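Aminoglycoside N(3)-acetyltransferase (Enterobacter cloacae, PDB 6NP3) catalyses transfer of an acetyl group from acetyl-CoA to the N3 amine of 2-deoxystreptamine aminoglycosides, and probably so confers resistance to gentamicin, kanamycin and related antibiotics. Local coordinates at residues 84-96 with 106-120. Numbering follows the deposited sequence. Where two conformers were deposited one is given.
Sequences WPAFDPDHAPAYP and RTYPGCRRSAHPDAS. Unlike the reference sequence in segment 106-120: S114 (reference Thr). With LLL ((2R,3R,4R,5R)-2-((1S,2S,3R,4S,6R)-4,6-diamino-3-((2R,3R,6S)-3-amino-6-(aminomethyl)-tetrahydro-2H-pyran-2-yloxy)-2-hydr oxycyclohexyloxy)-5-methyl-4-(methylamino)-tetrahydro-2H-pyran-3,5-diol), chain B.
With CG anti to the backbone N (chi1 178°) and the chain then bent at chi2 (99°), R113 reaches from strand 112-113 into the turn at 88-92, while F87, CG likewise anti to its N (chi1 179°), lays one ring face on P117 and turns its edge to that guanidinium. NH1 of R113 donates to A92 O at 2.7 Å, in the carbonyl plane and nearly in its own guanidinium plane; NH2 adds a weak bond to the same oxygen, and NH1 a weak one to P89 O. R113 NE binds S120 OG at 2.9 Å and NH2 also binds S61 O, which together fix the rotation of the group. S120 OG in turn donates to S114 O, tying the two ends of the 114-120 loop. The F87 ring stands almost perpendicular to the guanidinium, and F87 CE1 is 3.8 Å from R113 NH2. P117 CA lies 3.8 Å from the F87 ring centroid, a CH-pi contact, with P117 CB also packed against F87 CG. R106 covers the turn from another side: A92 O lies over the face of its guanidinium, NH1 makes a weak bond to D90 O, and a water links NH1 to P89 O, while the salt bridge of NH2 goes to E103. D88 braces the turn: its O accepts from H91 N and A92 N, its OD1 from D90 N in an Asx turn. These arginine-held loops flank the gentamicin pocket: C93 of the drug rests over one face of the Y95 ring, and D118 OD1 and OD2 bind N33 and O23 in the aminoglycoside site of this antibiotic N-acetyltransferase fold.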
loop_
_atom_site.group_PDB
_atom_site.type_symbol
_atom_site.label_atom_id
_atom_site.label_comp_id
_atom_site.label_asym_id
_atom_site.label_seq_id
_atom_site.Cartn_x
_atom_site.Cartn_y
_atom_site.Cartn_z
ATOM N N TRP A 84 8.115 21.805 -10.089
ATOM C CA TRP A 84 7.701 20.774 -9.153
ATOM C C TRP A 84 8.865 20.404 -8.233
ATOM O O TRP A 84 10.002 20.258 -8.687
ATOM C CB TRP A 84 7.166 19.527 -9.894
ATOM C CG TRP A 84 6.100 18.849 -9.074
ATOM C CD1 TRP A 84 6.272 17.868 -8.127
ATOM C CD2 TRP A 84 4.721 19.197 -9.038
ATOM N NE1 TRP A 84 5.086 17.600 -7.525
ATOM C CE2 TRP A 84 4.106 18.371 -8.089
ATOM C CE3 TRP A 84 3.933 20.102 -9.750
ATOM C CZ2 TRP A 84 2.751 18.438 -7.819
ATOM C CZ3 TRP A 84 2.590 20.157 -9.492
ATOM C CH2 TRP A 84 2.004 19.324 -8.548
ATOM N N PRO A 85 8.601 20.175 -6.947
ATOM C CA PRO A 85 9.663 19.687 -6.065
ATOM C C PRO A 85 10.068 18.269 -6.430
ATOM O O PRO A 85 9.219 17.412 -6.699
ATOM C CB PRO A 85 9.011 19.716 -4.675
ATOM C CG PRO A 85 7.561 19.648 -4.912
ATOM C CD PRO A 85 7.347 20.415 -6.219
ATOM N N ALA A 86 11.368 18.016 -6.450
ATOM C CA ALA A 86 11.827 16.635 -6.518
ATOM C C ALA A 86 11.361 15.845 -5.300
ATOM O O ALA A 86 11.279 16.370 -4.184
ATOM C CB ALA A 86 13.349 16.562 -6.591
ATOM N N PHE A 87 11.013 14.572 -5.526
ATOM C CA PHE A 87 10.666 13.676 -4.426
ATOM C C PHE A 87 11.870 13.480 -3.519
ATOM O O PHE A 87 12.919 12.999 -3.955
ATOM C CB PHE A 87 10.195 12.328 -4.966
ATOM C CG PHE A 87 9.843 11.326 -3.893
ATOM C CD1 PHE A 87 8.737 11.507 -3.083
ATOM C CD2 PHE A 87 10.597 10.177 -3.730
ATOM C CE1 PHE A 87 8.406 10.582 -2.135
ATOM C CE2 PHE A 87 10.242 9.237 -2.750
ATOM C CZ PHE A 87 9.153 9.460 -1.987
ATOM N N ASP A 88 11.725 13.855 -2.263
ATOM C CA ASP A 88 12.791 13.682 -1.282
ATOM C C ASP A 88 12.261 12.717 -0.233
ATOM O O ASP A 88 11.370 13.096 0.547
ATOM C CB ASP A 88 13.128 15.030 -0.646
ATOM C CG ASP A 88 14.295 14.944 0.305
ATOM O OD1 ASP A 88 14.608 13.817 0.751
ATOM O OD2 ASP A 88 14.881 16.006 0.613
ATOM N N PRO A 89 12.724 11.457 -0.216
ATOM C CA PRO A 89 12.084 10.456 0.652
ATOM C C PRO A 89 12.144 10.812 2.121
ATOM O O PRO A 89 11.260 10.406 2.887
ATOM C CB PRO A 89 12.870 9.170 0.342
ATOM C CG PRO A 89 14.145 9.617 -0.297
ATOM C CD PRO A 89 13.778 10.855 -1.059
ATOM N N ASP A 90 13.146 11.592 2.537
ATOM C CA ASP A 90 13.269 11.941 3.945
ATOM C C ASP A 90 12.264 13.002 4.377
ATOM O O ASP A 90 11.995 13.130 5.579
ATOM C CB ASP A 90 14.697 12.415 4.267
ATOM C CG ASP A 90 15.748 11.335 4.027
ATOM O OD1 ASP A 90 15.507 10.165 4.390
ATOM O OD2 ASP A 90 16.831 11.661 3.492
ATOM N N HIS A 91 11.715 13.773 3.436
ATOM C CA HIS A 91 10.877 14.917 3.780
ATOM C C HIS A 91 9.500 14.926 3.139
ATOM O O HIS A 91 8.628 15.654 3.618
ATOM C CB HIS A 91 11.610 16.216 3.434
ATOM C CG HIS A 91 12.907 16.361 4.171
ATOM N ND1 HIS A 91 14.122 16.000 3.626
ATOM C CD2 HIS A 91 13.166 16.747 5.441
ATOM C CE1 HIS A 91 15.078 16.212 4.514
ATOM N NE2 HIS A 91 14.523 16.662 5.623
ATOM N N ALA A 92 9.253 14.123 2.125
ATOM C CA ALA A 92 8.000 14.206 1.380
ATOM C C ALA A 92 6.853 13.635 2.204
ATOM O O ALA A 92 6.898 12.453 2.577
ATOM C CB ALA A 92 8.159 13.426 0.075
ATOM N N PRO A 93 5.795 14.382 2.476
ATOM C CA PRO A 93 4.691 13.810 3.250
ATOM C C PRO A 93 3.898 12.759 2.481
ATOM O O PRO A 93 3.849 12.742 1.247
ATOM C CB PRO A 93 3.817 15.020 3.601
ATOM C CG PRO A 93 4.294 16.132 2.730
ATOM C CD PRO A 93 5.680 15.846 2.299
ATOM N N ALA A 94 3.278 11.868 3.246
ATOM C CA ALA A 94 2.434 10.820 2.699
ATOM C C ALA A 94 1.194 11.420 2.037
ATOM O O ALA A 94 0.784 12.553 2.321
ATOM C CB ALA A 94 2.023 9.877 3.834
ATOM N N TYR A 95 0.565 10.621 1.171
ATOM C CA TYR A 95 -0.654 11.050 0.488
ATOM C C TYR A 95 -1.848 10.915 1.430
ATOM O O TYR A 95 -2.158 9.809 1.854
ATOM C CB TYR A 95 -0.879 10.211 -0.763
ATOM C CG TYR A 95 -2.068 10.691 -1.569
ATOM C CD1 TYR A 95 -2.007 11.873 -2.292
ATOM C CD2 TYR A 95 -3.250 9.979 -1.592
ATOM C CE1 TYR A 95 -3.099 12.325 -3.037
ATOM C CE2 TYR A 95 -4.344 10.419 -2.340
ATOM C CZ TYR A 95 -4.255 11.595 -3.041
ATOM O OH TYR A 95 -5.326 12.055 -3.785
ATOM N N PRO A 96 -2.546 11.990 1.774
ATOM C CA PRO A 96 -3.579 11.836 2.819
ATOM C C PRO A 96 -4.692 10.848 2.480
ATOM O O PRO A 96 -5.254 10.225 3.390
ATOM C CB PRO A 96 -4.090 13.262 3.026
ATOM C CG PRO A 96 -2.933 14.139 2.627
ATOM C CD PRO A 96 -2.290 13.401 1.454
ATOM N N ARG A 106 5.470 6.883 8.360
ATOM C CA ARG A 106 6.669 7.212 7.610
ATOM C C ARG A 106 7.636 8.095 8.396
ATOM O O ARG A 106 8.838 8.057 8.130
ATOM C CB ARG A 106 6.313 7.813 6.249
ATOM C CG ARG A 106 5.881 9.255 6.273
ATOM C CD ARG A 106 7.005 10.188 5.843
ATOM N NE ARG A 106 6.583 11.576 5.940
ATOM C CZ ARG A 106 7.415 12.601 6.016
ATOM N NH1 ARG A 106 8.714 12.394 5.895
ATOM N NH2 ARG A 106 6.935 13.827 6.145
ATOM N N THR A 107 7.150 8.880 9.359
ATOM C CA THR A 107 8.024 9.693 10.207
ATOM C C THR A 107 8.539 8.960 11.444
ATOM O O THR A 107 9.273 9.554 12.247
ATOM C CB THR A 107 7.308 10.990 10.631
ATOM O OG1 THR A 107 6.084 10.679 11.297
ATOM C CG2 THR A 107 7.055 11.884 9.427
ATOM N N TYR A 108 8.179 7.702 11.630
ATOM C CA TYR A 108 8.667 6.964 12.785
ATOM C C TYR A 108 10.184 6.828 12.706
ATOM O O TYR A 108 10.740 6.562 11.633
ATOM C CB TYR A 108 8.034 5.578 12.805
ATOM C CG TYR A 108 8.247 4.852 14.098
ATOM C CD1 TYR A 108 7.479 5.173 15.205
ATOM C CD2 TYR A 108 9.213 3.859 14.219
ATOM C CE1 TYR A 108 7.661 4.538 16.403
ATOM C CE2 TYR A 108 9.397 3.208 15.425
ATOM C CZ TYR A 108 8.608 3.558 16.500
ATOM O OH TYR A 108 8.778 2.922 17.705
ATOM N N PRO A 109 10.899 6.995 13.814
ATOM C CA PRO A 109 12.359 6.894 13.738
ATOM C C PRO A 109 12.807 5.542 13.203
ATOM O O PRO A 109 12.349 4.493 13.642
ATOM C CB PRO A 109 12.807 7.115 15.186
ATOM C CG PRO A 109 11.683 7.859 15.816
ATOM C CD PRO A 109 10.432 7.330 15.167
ATOM N N GLY A 110 13.711 5.582 12.244
ATOM C CA GLY A 110 14.212 4.389 11.613
ATOM C C GLY A 110 13.395 3.874 10.444
ATOM O O GLY A 110 13.823 2.906 9.808
ATOM N N CYS A 111 12.220 4.452 10.176
ATOM C CA CYS A 111 11.432 4.039 9.023
ATOM C C CYS A 111 12.266 4.231 7.767
ATOM O O CYS A 111 12.967 5.236 7.612
ATOM C CB CYS A 111 10.145 4.861 8.943
ATOM S SG CYS A 111 9.005 4.279 7.757
ATOM N N ARG A 112 12.194 3.264 6.864
ATOM C CA ARG A 112 12.795 3.402 5.556
ATOM C C ARG A 112 11.708 3.689 4.529
ATOM O O ARG A 112 10.545 3.311 4.699
ATOM C CB ARG A 112 13.541 2.125 5.192
ATOM C CG ARG A 112 14.602 1.737 6.188
ATOM C CD ARG A 112 15.712 2.766 6.317
ATOM N NE ARG A 112 16.838 2.138 6.996
ATOM C CZ ARG A 112 17.901 1.635 6.377
ATOM N NH1 ARG A 112 18.018 1.720 5.058
ATOM N NH2 ARG A 112 18.864 1.065 7.084
ATOM N N ARG A 113 12.095 4.346 3.440
ATOM C CA ARG A 113 11.138 4.822 2.446
ATOM C C ARG A 113 11.582 4.432 1.047
ATOM O O ARG A 113 12.748 4.630 0.695
ATOM C CB ARG A 113 11.021 6.353 2.525
ATOM C CG ARG A 113 10.084 7.034 1.523
ATOM C CD ARG A 113 8.795 7.322 2.183
ATOM N NE ARG A 113 7.773 8.088 1.475
ATOM C CZ ARG A 113 7.511 9.377 1.666
ATOM N NH1 ARG A 113 8.271 10.133 2.474
ATOM N NH2 ARG A 113 6.451 9.899 1.042
ATOM N N SER A 114 10.656 3.917 0.236
ATOM C CA SER A 114 11.027 3.513 -1.111
ATOM C C SER A 114 11.092 4.717 -2.049
ATOM O O SER A 114 10.474 5.757 -1.823
ATOM C CB SER A 114 10.100 2.431 -1.644
ATOM O OG SER A 114 8.894 2.979 -2.158
ATOM N N ALA A 115 11.809 4.517 -3.141
ATOM C CA ALA A 115 12.198 5.564 -4.073
ATOM C C ALA A 115 11.156 5.909 -5.131
ATOM O O ALA A 115 11.375 6.866 -5.880
ATOM C CB ALA A 115 13.488 5.126 -4.774
ATOM N N HIS A 116 10.100 5.138 -5.285
ATOM C CA HIS A 116 9.083 5.434 -6.287
ATOM C C HIS A 116 8.161 6.513 -5.751
ATOM O O HIS A 116 7.477 6.299 -4.747
ATOM C CB HIS A 116 8.306 4.166 -6.571
ATOM C CG HIS A 116 7.451 4.236 -7.777
ATOM N ND1 HIS A 116 6.468 5.183 -7.963
ATOM C CD2 HIS A 116 7.417 3.423 -8.857
ATOM C CE1 HIS A 116 5.871 4.941 -9.115
ATOM N NE2 HIS A 116 6.419 3.872 -9.667
ATOM N N PRO A 117 8.150 7.699 -6.360
ATOM C CA PRO A 117 7.459 8.807 -5.693
ATOM C C PRO A 117 5.964 8.602 -5.563
ATOM O O PRO A 117 5.389 8.939 -4.526
ATOM C CB PRO A 117 7.834 10.025 -6.546
ATOM C CG PRO A 117 9.113 9.673 -7.155
ATOM C CD PRO A 117 8.966 8.189 -7.482
ATOM N N ASP A 118 5.322 8.019 -6.570
ATOM C CA ASP A 118 3.879 7.833 -6.534
ATOM C C ASP A 118 3.479 6.573 -5.785
ATOM O O ASP A 118 2.446 6.565 -5.113
ATOM C CB ASP A 118 3.290 7.827 -7.951
ATOM C CG ASP A 118 1.798 7.905 -7.933
ATOM O OD1 ASP A 118 1.233 8.954 -7.518
ATOM O OD2 ASP A 118 1.159 6.901 -8.304
ATOM N N ALA A 119 4.242 5.496 -5.942
ATOM C CA ALA A 119 3.972 4.229 -5.276
ATOM C C ALA A 119 4.741 4.061 -3.968
ATOM O O ALA A 119 4.801 2.950 -3.433
ATOM C CB ALA A 119 4.306 3.079 -6.228
ATOM N N SER A 120 5.193 5.140 -3.363
ATOM C CA SER A 120 6.166 5.022 -2.299
ATOM C C SER A 120 5.663 4.188 -1.134
ATOM O O SER A 120 4.544 4.352 -0.656
ATOM C CB SER A 120 6.552 6.407 -1.804
ATOM O OG SER A 120 7.626 6.354 -0.873
HETATM C C11 LLL B . -8.565 4.506 -5.386
HETATM O O11 LLL B . -7.479 3.567 -5.174
HETATM C C21 LLL B . -9.443 4.467 -4.138
HETATM N N21 LLL B . -8.564 4.624 -2.984
HETATM C C31 LLL B . -10.074 3.132 -3.994
HETATM C C41 LLL B . -10.937 2.877 -5.219
HETATM C C51 LLL B . -10.049 2.983 -6.453
HETATM O O51 LLL B . -9.408 4.227 -6.498
HETATM C C61 LLL B . -10.878 2.849 -7.713
HETATM N N61 LLL B . -9.984 2.970 -8.863
HETATM C C12 LLL B . -3.431 3.866 -6.317
HETATM N N12 LLL B . -2.157 3.857 -7.021
HETATM C C22 LLL B . -4.090 2.487 -6.338
HETATM C C32 LLL B . -5.363 2.576 -5.521
HETATM N N32 LLL B . -6.012 1.262 -5.496
HETATM C C42 LLL B . -6.369 3.585 -6.076
HETATM C C52 LLL B . -5.693 4.951 -6.203
HETATM O O52 LLL B . -6.567 5.816 -6.890
HETATM C C62 LLL B . -4.381 4.884 -6.960
HETATM O O62 LLL B . -3.763 6.156 -6.887
HETATM C C13 LLL B . -3.348 6.761 -8.113
HETATM C C23 LLL B . -2.127 7.615 -7.780
HETATM O O23 LLL B . -1.170 6.786 -7.154
HETATM C C33 LLL B . -2.499 8.727 -6.782
HETATM N N33 LLL B . -1.335 9.613 -6.559
HETATM C C43 LLL B . -3.687 9.526 -7.358
HETATM O O43 LLL B . -3.192 10.245 -8.471
HETATM C C53 LLL B . -4.818 8.581 -7.778
HETATM O O53 LLL B . -4.385 7.587 -8.678
HETATM C C83 LLL B . -4.241 10.490 -6.302
HETATM C C93 LLL B . -1.041 9.744 -5.116
HETATM O O HOH W 1 10.293 10.087 5.496
#